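Local coordinates for hypothetical protein (Trypanosoma cruzi, PDB 1YZV), which is of unknown function but belongs to the isochorismatase superfamily, whose members share a parallel-sheet alpha/beta fold, at residues D85-S90 with M102-L107; A95-Q100 with A128-D133; Y169-T172 with M178-L181. One frame throughout, in Å; residues are numbered along the deposited sequence.

How the interactions relate
Following the chain from the N terminus, segment 85-90, which runs into strand 87-91, comes first, and interaction 1 returns to it at 102-107, closing an eleven-residue loop. Segment 95-100 lies within that loop but pairs forward with helix segment 128-133, so interactions 1 and 2 cross. They also touch directly, F89 meeting Q100 and V105 meeting L97. Together they tie strand 87-91 (outermost within this chain), the loop after it, helix 102-105 and helix 120-133 to one another. Interaction 3 follows in series, joining strand 168-171 to the helix that comes straight after it. Its centre is about 21 Å from that of interaction 1, near the sheet's other edge.

Interaction 1. Residues D85-S90 with M102-L107; sequences DAHVFS and MPLVDL
H87 and F89, two residues apart on strand 87-91, both meet the same methyl group, CD2 of L104, which comes from the short helix 102-105. The contact is small, burying 116 Å² in all, and it rests on this one branch of the leucine.

The first component is a CH-pi contact. L104 CD2 lies over one face of the H87 imidazole, 3.9 Å from the ring centroid and 22° off the normal. It is shifted toward the rim, so the closest ring atom is CG, with H87 CG to L104 CD2 at 3.7 Å. The H87 ring gets there because CG is anti to the carbonyl carbon (chi1 -57°), while chi2 of -97° turns one face to the methyl.

The second component is purely apolar. F89 meets the methyl at its ring edge, near the ring plane, with CZ 3.8 Å from L104 CD2 and CE2 making a similar approach. One methyl thus sees a face on H87 and an edge on F89.

No hydrogen bond crosses between the two segments. Within 102-107, M102 O accepts from both V105 N and D106 N, the latter at 2.7 Å, which helps to define the weakly bonded helical turn carrying L104. The chain then bends through an inverse gamma turn centred on D106.

In the fold, strand 87-91 is the outermost one on its side of the sheet within the chain, and H87 and F89 bond through their backbones to strand 61-68. L104 reaches onto that same strand at I64, so this leucine bridges the two strands, while V105 turns to V110 and V113 of strand 110-118.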
loop_
_atom_site.group_PDB
_atom_site.type_symbol
_atom_site.label_atom_id
_atom_site.label_comp_id
_atom_site.label_asym_id
_atom_site.label_seq_id
_atom_site.Cartn_x
_atom_site.Cartn_y
_atom_site.Cartn_z
ATOM N N ASP A 85 -14.155 -35.600 -1.502
ATOM C CA ASP A 85 -15.168 -34.916 -2.284
ATOM C C ASP A 85 -14.684 -33.661 -3.035
ATOM O O ASP A 85 -15.483 -32.842 -3.464
ATOM C CB ASP A 85 -16.394 -34.605 -1.395
ATOM C CG ASP A 85 -16.074 -33.656 -0.229
ATOM O OD1 ASP A 85 -14.905 -33.265 -0.023
ATOM O OD2 ASP A 85 -17.012 -33.314 0.516
ATOM N N ALA A 86 -13.373 -33.519 -3.213
ATOM C CA ALA A 86 -12.826 -32.446 -4.039
ATOM C C ALA A 86 -13.375 -32.552 -5.451
ATOM O O ALA A 86 -13.578 -33.650 -5.942
ATOM C CB ALA A 86 -11.296 -32.541 -4.097
ATOM N N HIS A 87 -13.714 -31.419 -6.059
ATOM C CA HIS A 87 -14.105 -31.376 -7.480
ATOM C C HIS A 87 -12.888 -30.886 -8.290
ATOM O O HIS A 87 -12.369 -29.777 -8.026
ATOM C CB HIS A 87 -15.260 -30.400 -7.643
ATOM C CG HIS A 87 -16.455 -30.716 -6.797
ATOM N ND1 HIS A 87 -17.547 -31.407 -7.291
ATOM C CD2 HIS A 87 -16.802 -30.314 -5.543
ATOM C CE1 HIS A 87 -18.494 -31.452 -6.368
ATOM N NE2 HIS A 87 -18.061 -30.817 -5.289
ATOM N N VAL A 88 -12.344 -31.752 -9.150
ATOM C CA VAL A 88 -11.111 -31.483 -9.864
ATOM C C VAL A 88 -11.396 -31.324 -11.366
ATOM O O VAL A 88 -12.098 -32.141 -11.949
ATOM C CB VAL A 88 -10.099 -32.589 -9.645
ATOM C CG1 VAL A 88 -8.762 -32.271 -10.321
ATOM C CG2 VAL A 88 -9.894 -32.852 -8.156
ATOM N N PHE A 89 -10.929 -30.237 -11.967
ATOM C CA PHE A 89 -11.226 -29.971 -13.373
ATOM C C PHE A 89 -9.974 -29.549 -14.121
ATOM O O PHE A 89 -9.091 -28.865 -13.598
ATOM C CB PHE A 89 -12.249 -28.854 -13.519
ATOM C CG PHE A 89 -13.515 -29.065 -12.732
ATOM C CD1 PHE A 89 -14.546 -29.812 -13.249
ATOM C CD2 PHE A 89 -13.675 -28.505 -11.481
ATOM C CE1 PHE A 89 -15.705 -30.022 -12.497
ATOM C CE2 PHE A 89 -14.842 -28.658 -10.769
ATOM C CZ PHE A 89 -15.846 -29.439 -11.265
ATOM N N SER A 90 -9.961 -29.878 -15.400
ATOM C CA SER A 90 -8.911 -29.458 -16.320
ATOM C C SER A 90 -9.321 -28.173 -16.978
ATOM O O SER A 90 -10.486 -27.988 -17.219
ATOM C CB SER A 90 -8.737 -30.525 -17.390
ATOM O OG SER A 90 -7.896 -31.477 -16.797
ATOM N N MET A 102 -18.757 -23.318 -12.658
ATOM C CA MET A 102 -19.816 -22.356 -12.415
ATOM C C MET A 102 -21.016 -22.879 -11.616
ATOM O O MET A 102 -21.474 -22.174 -10.729
ATOM C CB MET A 102 -20.262 -21.715 -13.746
ATOM C CG MET A 102 -19.230 -20.774 -14.321
ATOM S SD MET A 102 -19.100 -19.223 -13.393
ATOM C CE MET A 102 -20.524 -18.288 -13.960
ATOM N N PRO A 103 -21.500 -24.115 -11.877
ATOM C CA PRO A 103 -22.599 -24.664 -11.062
ATOM C C PRO A 103 -22.240 -24.951 -9.585
ATOM O O PRO A 103 -23.113 -25.348 -8.778
ATOM C CB PRO A 103 -22.941 -25.986 -11.759
ATOM C CG PRO A 103 -22.182 -25.982 -13.073
ATOM C CD PRO A 103 -21.023 -25.074 -12.887
ATOM N N LEU A 104 -20.960 -24.831 -9.251
ATOM C CA LEU A 104 -20.492 -25.033 -7.879
ATOM C C LEU A 104 -20.417 -23.750 -7.075
ATOM O O LEU A 104 -20.490 -23.799 -5.851
ATOM C CB LEU A 104 -19.115 -25.707 -7.883
ATOM C CG LEU A 104 -19.007 -27.233 -7.766
ATOM C CD1 LEU A 104 -20.205 -27.956 -8.160
ATOM C CD2 LEU A 104 -17.791 -27.743 -8.534
ATOM N N VAL A 105 -20.268 -22.616 -7.747
ATOM C CA VAL A 105 -20.068 -21.336 -7.085
ATOM C C VAL A 105 -21.098 -20.291 -7.485
ATOM O O VAL A 105 -21.329 -19.342 -6.745
ATOM C CB VAL A 105 -18.610 -20.800 -7.394
ATOM C CG1 VAL A 105 -18.411 -20.491 -8.875
ATOM C CG2 VAL A 105 -18.290 -19.571 -6.587
ATOM N N ASP A 106 -21.681 -20.415 -8.682
ATOM C CA ASP A 106 -22.707 -19.452 -9.133
ATOM C C ASP A 106 -24.049 -19.778 -8.462
ATOM O O ASP A 106 -25.050 -20.004 -9.132
ATOM C CB ASP A 106 -22.840 -19.507 -10.656
ATOM C CG ASP A 106 -23.626 -18.353 -11.243
ATOM O OD1 ASP A 106 -23.689 -17.243 -10.650
ATOM O OD2 ASP A 106 -24.065 -18.535 -12.400
ATOM N N LEU A 107 -24.040 -19.861 -7.139
ATOM C CA LEU A 107 -25.251 -20.092 -6.312
ATOM C C LEU A 107 -25.251 -19.001 -5.248
ATOM O O LEU A 107 -24.203 -18.668 -4.727
ATOM C CB LEU A 107 -25.182 -21.466 -5.630
ATOM C CG LEU A 107 -25.036 -22.703 -6.536
ATOM C CD1 LEU A 107 -24.547 -23.949 -5.788
ATOM C CD2 LEU A 107 -26.373 -22.989 -7.212
#

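Interaction 2. Residues A95-Q100 with A128-D133; sequences AMLVPQ and AAALLD
L97 meets A130 and L131 with a side chain whose CG is anti to the carbonyl carbon (chi1 -72°) and whose CD1 then continues outward (chi2 177°), carrying the methyls away from the loop to the helix. L131 has a similar first torsion (chi1 -70°); with its CD1 extended, CD2 is the branch left facing L97, although its CB bond does not aim at the loop.

L97 CD1 does most of the touching, on A130 and on the backbone at L131. It lies only 3.3 Å from A130 CB, tighter than usual van der Waals contact, so that spacing should be read with some caution. The other branch crosses L131 at a slant, L97 CD2 lying 3.9 Å from L131 CD2. A95 adds a looser touch, its CB 4.3 Å from A130 CB.

L97 is also the centre of an inverse gamma turn, closed by V98 N to M96 O at 2.8 Å, and it reaches F24 of strand 20-26. Next to it, M96 N is hydrogen-bonded to T127 OG1 of helix 120-133. In the same turn as A130, A129 packs on L12 of the second subunit.

Between the two segments there is no hydrogen bond and no charge pair. The loop is therefore seated on this part of the helix by the fit of hydrocarbon groups, and the small A130 lets the leucine come close to the helix backbone.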
loop_
_atom_site.group_PDB
_atom_site.type_symbol
_atom_site.label_atom_id
_atom_site.label_comp_id
_atom_site.label_asym_id
_atom_site.label_seq_id
_atom_site.Cartn_x
_atom_site.Cartn_y
_atom_site.Cartn_z
ATOM N N ALA A 95 -8.208 -17.995 -15.661
ATOM C CA ALA A 95 -9.223 -17.982 -14.561
ATOM C C ALA A 95 -9.897 -19.354 -14.354
ATOM O O ALA A 95 -10.181 -20.080 -15.309
ATOM C CB ALA A 95 -10.248 -16.914 -14.798
ATOM N N MET A 96 -10.226 -19.670 -13.093
ATOM C CA MET A 96 -10.757 -20.969 -12.723
ATOM C C MET A 96 -12.245 -21.097 -13.043
ATOM O O MET A 96 -12.764 -22.215 -12.986
ATOM C CB MET A 96 -10.551 -21.255 -11.234
ATOM C CG MET A 96 -9.103 -21.374 -10.825
ATOM S SD MET A 96 -8.976 -21.578 -9.035
ATOM C CE MET A 96 -9.796 -23.138 -8.765
ATOM N N LEU A 97 -12.880 -20.031 -13.539
ATOM C CA LEU A 97 -14.350 -19.982 -13.609
ATOM C C LEU A 97 -14.872 -20.529 -14.913
ATOM O O LEU A 97 -15.600 -19.858 -15.671
ATOM C CB LEU A 97 -14.879 -18.562 -13.342
ATOM C CG LEU A 97 -14.747 -18.125 -11.888
ATOM C CD1 LEU A 97 -15.230 -16.697 -11.809
ATOM C CD2 LEU A 97 -15.612 -18.997 -10.988
ATOM N N VAL A 98 -14.446 -21.745 -15.188
ATOM C CA VAL A 98 -14.803 -22.420 -16.412
ATOM C C VAL A 98 -16.208 -23.006 -16.246
ATOM O O VAL A 98 -16.705 -23.127 -15.124
ATOM C CB VAL A 98 -13.740 -23.472 -16.776
ATOM C CG1 VAL A 98 -12.387 -22.775 -17.065
ATOM C CG2 VAL A 98 -13.546 -24.497 -15.664
ATOM N N PRO A 99 -16.876 -23.315 -17.365
ATOM C CA PRO A 99 -18.278 -23.794 -17.285
ATOM C C PRO A 99 -18.557 -24.951 -16.307
ATOM O O PRO A 99 -19.585 -24.952 -15.677
ATOM C CB PRO A 99 -18.598 -24.196 -18.727
ATOM C CG PRO A 99 -17.669 -23.365 -19.589
ATOM C CD PRO A 99 -16.416 -23.136 -18.767
ATOM N N GLN A 100 -17.628 -25.867 -16.106
ATOM C CA GLN A 100 -17.826 -26.937 -15.121
ATOM C C GLN A 100 -17.764 -26.493 -13.643
ATOM O O GLN A 100 -18.202 -27.225 -12.725
ATOM C CB GLN A 100 -16.779 -28.022 -15.332
ATOM C CG GLN A 100 -17.121 -29.017 -16.449
ATOM C CD GLN A 100 -16.155 -30.199 -16.473
ATOM O OE1 GLN A 100 -14.959 -30.040 -16.787
ATOM N NE2 GLN A 100 -16.644 -31.375 -16.057
ATOM N N ALA A 128 -9.500 -14.076 -9.255
ATOM C CA ALA A 128 -9.996 -13.055 -8.335
ATOM C C ALA A 128 -10.834 -12.035 -9.098
ATOM O O ALA A 128 -11.919 -11.680 -8.648
ATOM C CB ALA A 128 -8.852 -12.340 -7.603
ATOM N N ALA A 129 -10.311 -11.555 -10.216
ATOM C CA ALA A 129 -11.019 -10.588 -11.013
ATOM C C ALA A 129 -12.361 -11.131 -11.477
ATOM O O ALA A 129 -13.364 -10.416 -11.446
ATOM C CB ALA A 129 -10.160 -10.144 -12.219
ATOM N N ALA A 130 -12.364 -12.361 -11.984
ATOM C CA ALA A 130 -13.602 -13.014 -12.451
ATOM C C ALA A 130 -14.649 -13.187 -11.317
ATOM O O ALA A 130 -15.837 -12.920 -11.508
ATOM C CB ALA A 130 -13.265 -14.366 -13.083
ATOM N N LEU A 131 -14.196 -13.558 -10.117
ATOM C CA LEU A 131 -15.058 -13.658 -8.960
ATOM C C LEU A 131 -15.600 -12.296 -8.548
ATOM O O LEU A 131 -16.776 -12.160 -8.199
ATOM C CB LEU A 131 -14.320 -14.322 -7.772
ATOM C CG LEU A 131 -14.044 -15.807 -7.996
ATOM C CD1 LEU A 131 -13.005 -16.292 -7.003
ATOM C CD2 LEU A 131 -15.364 -16.627 -7.861
ATOM N N LEU A 132 -14.786 -11.266 -8.683
ATOM C CA LEU A 132 -15.277 -9.938 -8.368
ATOM C C LEU A 132 -16.356 -9.531 -9.361
ATOM O O LEU A 132 -17.339 -8.900 -8.969
ATOM C CB LEU A 132 -14.165 -8.910 -8.365
ATOM C CG LEU A 132 -13.215 -8.870 -7.156
ATOM C CD1 LEU A 132 -12.209 -7.775 -7.387
ATOM C CD2 LEU A 132 -14.020 -8.645 -5.861
ATOM N N ASP A 133 -16.191 -9.913 -10.619
ATOM C CA ASP A 133 -17.238 -9.686 -11.595
ATOM C C ASP A 133 -18.537 -10.384 -11.252
ATOM O O ASP A 133 -19.570 -9.929 -11.695
ATOM C CB ASP A 133 -16.812 -10.125 -12.993
ATOM C CG ASP A 133 -15.846 -9.165 -13.622
ATOM O OD1 ASP A 133 -15.858 -7.981 -13.211
ATOM O OD2 ASP A 133 -15.089 -9.586 -14.536
#

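Interaction 3. Residues Y169-T172 with M178-L181; sequences YIST and MQLL
Q179 reaches out from its helix between Y169 and S171, and its two amide atoms each take a partner on the strand. The firm part is the tyrosine: Y169 OH donates to Q179 OE1 in a short bond of 2.5 Å. The carboxamide oxygen lies at the ring edge, in the plane of the ring. Seen from the amide, the donor is tilted 21° from the carbonyl plane. With chi1 at 67°, the Y169 ring leans over its own backbone to point at the helix. Its OH also accepts from L13 N, so the hydroxyl is held twice.

The looser part is S171: Q179 NE2 to S171 OG, at 3.1 Å, is a weak bond, bent to 133° at the hydrogen. NE2 has a further partner in S175 OG. All three residues are buried, so neither part is a solvent side.

Strand 168-171 is an outermost strand of the sheet within the chain, bonded to strand 137-146. T172 stands at the N-cap position of helix 173-181, its OG1 bonded to D152 of the third subunit. M178 and L181 of that helix pack on helix 189-197, while L159 and L125 of the third subunit cover Y169 and Q179.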
loop_
_atom_site.group_PDB
_atom_site.type_symbol
_atom_site.label_atom_id
_atom_site.label_comp_id
_atom_site.label_asym_id
_atom_site.label_seq_id
_atom_site.Cartn_x
_atom_site.Cartn_y
_atom_site.Cartn_z
ATOM N N TYR A 169 -9.770 -9.166 -0.770
ATOM C CA TYR A 169 -8.595 -8.821 0.025
ATOM C C TYR A 169 -7.617 -9.959 0.255
ATOM O O TYR A 169 -7.861 -11.127 -0.111
ATOM C CB TYR A 169 -9.025 -8.278 1.347
ATOM C CG TYR A 169 -9.692 -9.290 2.201
ATOM C CD1 TYR A 169 -11.078 -9.416 2.175
ATOM C CD2 TYR A 169 -8.989 -9.901 3.283
ATOM C CE1 TYR A 169 -11.714 -10.305 3.023
ATOM C CE2 TYR A 169 -9.611 -10.789 4.138
ATOM C CZ TYR A 169 -10.977 -11.052 3.962
ATOM O OH TYR A 169 -11.665 -11.874 4.868
ATOM N N ILE A 170 -6.456 -9.589 0.763
ATOM C CA ILE A 170 -5.365 -10.545 0.899
ATOM C C ILE A 170 -5.162 -10.812 2.371
ATOM O O ILE A 170 -4.980 -9.862 3.186
ATOM C CB ILE A 170 -4.044 -9.985 0.323
ATOM C CG1 ILE A 170 -4.266 -9.500 -1.096
ATOM C CG2 ILE A 170 -2.926 -11.013 0.467
ATOM C CD1 ILE A 170 -4.510 -10.508 -1.974
ATOM N N SER A 171 -5.109 -12.091 2.691
ATOM C CA SER A 171 -4.934 -12.544 4.074
ATOM C C SER A 171 -3.980 -13.738 4.085
ATOM O O SER A 171 -3.205 -13.935 3.134
ATOM C CB SER A 171 -6.314 -12.868 4.693
ATOM O OG SER A 171 -6.254 -13.004 6.103
ATOM N N THR A 172 -3.849 -14.374 5.243
ATOM C CA THR A 172 -3.028 -15.602 5.366
ATOM C C THR A 172 -3.917 -16.742 5.826
ATOM O O THR A 172 -4.907 -16.512 6.498
ATOM C CB THR A 172 -1.837 -15.424 6.339
ATOM O OG1 THR A 172 -2.326 -15.021 7.613
ATOM C CG2 THR A 172 -0.853 -14.393 5.814
ATOM N N MET A 178 -9.320 -18.534 11.357
ATOM C CA MET A 178 -9.877 -17.909 12.561
ATOM C C MET A 178 -10.976 -16.887 12.222
ATOM O O MET A 178 -11.914 -16.719 13.002
ATOM C CB MET A 178 -8.742 -17.281 13.387
ATOM C CG MET A 178 -7.715 -18.310 13.860
ATOM S SD MET A 178 -8.451 -19.480 14.992
ATOM C CE MET A 178 -8.976 -20.849 13.952
ATOM N N GLN A 179 -10.931 -16.329 11.004
ATOM C CA GLN A 179 -12.059 -15.542 10.448
ATOM C C GLN A 179 -13.349 -16.345 10.264
ATOM O O GLN A 179 -14.455 -15.848 10.538
ATOM C CB GLN A 179 -11.706 -14.883 9.102
ATOM C CG GLN A 179 -10.763 -13.702 9.224
ATOM C CD GLN A 179 -10.186 -13.293 7.851
ATOM O OE1 GLN A 179 -10.921 -13.186 6.897
ATOM N NE2 GLN A 179 -8.879 -13.119 7.773
ATOM N N LEU A 180 -13.210 -17.576 9.802
ATOM C CA LEU A 180 -14.363 -18.434 9.557
ATOM C C LEU A 180 -14.967 -18.905 10.865
ATOM O O LEU A 180 -16.121 -19.248 10.872
ATOM C CB LEU A 180 -14.002 -19.631 8.687
ATOM C CG LEU A 180 -13.713 -19.266 7.250
ATOM C CD1 LEU A 180 -12.842 -20.358 6.563
ATOM C CD2 LEU A 180 -15.041 -18.985 6.493
ATOM N N LEU A 181 -14.139 -19.087 11.905
ATOM C CA LEU A 181 -14.598 -19.582 13.203
ATOM C C LEU A 181 -15.072 -18.544 14.214
ATOM O O LEU A 181 -15.938 -18.856 15.046
ATOM C CB LEU A 181 -13.540 -20.456 13.866
ATOM C CG LEU A 181 -13.533 -21.942 13.504
ATOM C CD1 LEU A 181 -13.520 -22.194 11.999
ATOM C CD2 LEU A 181 -12.319 -22.480 14.089
#